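Local coordinates for glutamic acid/alanine-rich protein (Trypanosoma congolense, PDB 2Y44) that probably forms part of the parasite's cell surface, exposing an elongated, largely helical ectodomain, at residues 46-49 against 50-53. Residues are numbered along the deposited sequence; the frame is centred on the assembly and turned at random.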
ATOM      1  N   ALA A  46       5.663  33.980   2.264  1.00 16.35           N
ATOM      2  CA  ALA A  46       4.913  34.960   1.471  1.00 14.87           C
ATOM      3  C   ALA A  46       4.105  35.904   2.389  1.00 14.79           C
ATOM      4  O   ALA A  46       4.012  37.108   2.111  1.00 15.14           O
ATOM      5  CB  ALA A  46       4.017  34.257   0.451  1.00 14.92           C
ATOM      6  N   VAL A  47       3.557  35.383   3.479  1.00 12.84           N
ATOM      7  CA  VAL A  47       2.863  36.215   4.482  1.00 15.26           C
ATOM      8  C   VAL A  47       3.789  37.243   5.119  1.00 13.93           C
ATOM      9  O   VAL A  47       3.461  38.418   5.221  1.00 16.28           O
ATOM     10  CB  VAL A  47       2.242  35.378   5.635  1.00 14.23           C
ATOM     11  CG1 VAL A  47       1.790  36.325   6.754  1.00 18.73           C
ATOM     12  CG2 VAL A  47       1.100  34.518   5.104  1.00 13.32           C
ATOM     13  N   GLU A  48       4.991  36.822   5.465  1.00 13.59           N
ATOM     14  CA  GLU A  48       5.945  37.744   6.078  1.00 14.76           C
ATOM     15  C   GLU A  48       6.435  38.790   5.097  1.00 14.55           C
ATOM     16  O   GLU A  48       6.767  39.911   5.507  1.00 15.75           O
ATOM     17  CB  GLU A  48       7.166  36.996   6.645  1.00 14.34           C
ATOM     18  CG  GLU A  48       6.830  36.015   7.787  1.00 14.38           C
ATOM     19  CD  GLU A  48       6.143  36.703   8.905  1.00 15.64           C
ATOM     20  OE1 GLU A  48       6.492  37.862   9.170  1.00 16.88           O
ATOM     21  OE2 GLU A  48       5.188  36.116   9.484  1.00 21.09           O
ATOM     22  N   ARG A  49       6.605  38.396   3.839  1.00 14.97           N
ATOM     23  CA  ARG A  49       7.022  39.336   2.776  1.00 15.08           C
ATOM     24  C   ARG A  49       5.949  40.421   2.614  1.00 15.08           C
ATOM     25  O   ARG A  49       6.268  41.619   2.467  1.00 15.75           O
ATOM     26  CB  ARG A  49       7.235  38.588   1.440  1.00 15.80           C
ATOM     27  CG  ARG A  49       8.449  37.582   1.522  1.00 22.61           C
ATOM     28  CD  ARG A  49       9.737  38.202   1.056  1.00 26.67           C
ATOM     29  NE  ARG A  49      10.966  37.443   1.394  1.00 23.96           N
ATOM     30  CZ  ARG A  49      11.427  36.429   0.678  1.00 22.24           C
ATOM     31  NH1 ARG A  49      10.699  35.985  -0.357  1.00 26.51           N
ATOM     32  NH2 ARG A  49      12.617  35.872   0.960  1.00 15.28           N
ATOM     33  N   ALA A  50       4.694  39.983   2.688  1.00 16.21           N
ATOM     34  CA  ALA A  50       3.525  40.870   2.611  1.00 18.90           C
ATOM     35  C   ALA A  50       3.485  41.809   3.803  1.00 18.84           C
ATOM     36  O   ALA A  50       3.267  43.017   3.648  1.00 19.83           O
ATOM     37  CB  ALA A  50       2.217  40.033   2.534  1.00 17.56           C
ATOM     38  N   LYS A  51       3.798  41.282   4.978  1.00 18.10           N
ATOM     39  CA  LYS A  51       3.767  42.050   6.212  1.00 19.58           C
ATOM     40  C   LYS A  51       4.824  43.159   6.169  1.00 20.76           C
ATOM     41  O   LYS A  51       4.565  44.283   6.563  1.00 19.18           O
ATOM     42  CB  LYS A  51       4.022  41.127   7.407  1.00 20.14           C
ATOM     43  CG  LYS A  51       2.767  40.342   7.819  1.00 21.67           C
ATOM     44  CD  LYS A  51       3.119  39.107   8.600  1.00 27.54           C
ATOM     45  CE  LYS A  51       3.394  39.419  10.045  1.00 33.07           C
ATOM     46  NZ  LYS A  51       3.590  38.142  10.804  1.00 37.29           N
ATOM     47  N   SER A  52       6.037  42.819   5.743  1.00 17.93           N
ATOM     48  CA  SER A  52       7.082  43.836   5.512  1.00 19.94           C
ATOM     49  C   SER A  52       6.617  44.960   4.585  1.00 19.36           C
ATOM     50  O   SER A  52       6.976  46.124   4.803  1.00 22.07           O
ATOM     51  CB  SER A  52       8.347  43.190   4.932  1.00 16.80           C
ATOM     52  OG  SER A  52       8.856  42.225   5.861  1.00 17.23           O
ATOM     53  N   LYS A  53       5.954  44.586   3.490  1.00 21.71           N
ATOM     54  CA  LYS A  53       5.459  45.535   2.503  1.00 21.80           C
ATOM     55  C   LYS A  53       4.270  46.364   3.037  1.00 24.36           C
ATOM     56  O   LYS A  53       3.996  47.449   2.513  1.00 22.77           O
ATOM     57  CB  LYS A  53       5.047  44.820   1.209  1.00 23.23           C
ATOM     58  CG  LYS A  53       6.181  44.177   0.402  1.00 24.79           C
ATOM     59  CD  LYS A  53       7.091  45.224  -0.199  1.00 28.38           C
ATOM     60  CE  LYS A  53       7.960  44.597  -1.308  1.00 31.15           C
ATOM     61  NZ  LYS A  53       8.792  45.624  -1.987  1.00 31.96           N
TER
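Lys51 passes its CG and CD close by Val47 O and sets CD against Val47 CG1 at 3.6 Å before its amine reaches the carboxylate of Glu48. The Glu48-Lys51 pair is an i to i+3 salt bridge on the last two turns of helix 18-53, within a predicted coiled coil and next to the turn that leads into helix 57-107. Lys51 NZ lies 2.9 Å from Glu48 OE2, approaching from the syn side and lifted 16° from the plane of the carboxylate; a second, weak bond runs from Lys51 NZ to Glu48 OE1. The two side chains run alongside each other in the same direction, and the bend of Lys51 at chi3 carries its amine across to the acid, while Glu48 is bent at chi2 (-57°), which turns its carboxylate toward Lys51. Val47 and Ala50 are the buried residues here: Val47 packs on Ala60, Thr61 and Ala64 of helix 57-107 and Ala50 on Val57, whereas the salt bridge itself lies on exposed residues. Successive i to i+4 backbone bonds run through the segment, from Ala50 N to Ala46 O (3.0 Å) through to Lys53 N to Arg49 O. Glu48 O is gripped twice by Ser52, whose backbone N (3.0 Å, N-H...O angle 172°) and hydroxyl OG (3.1 Å) approach the oxygen one above and one below the plane of the carbonyl.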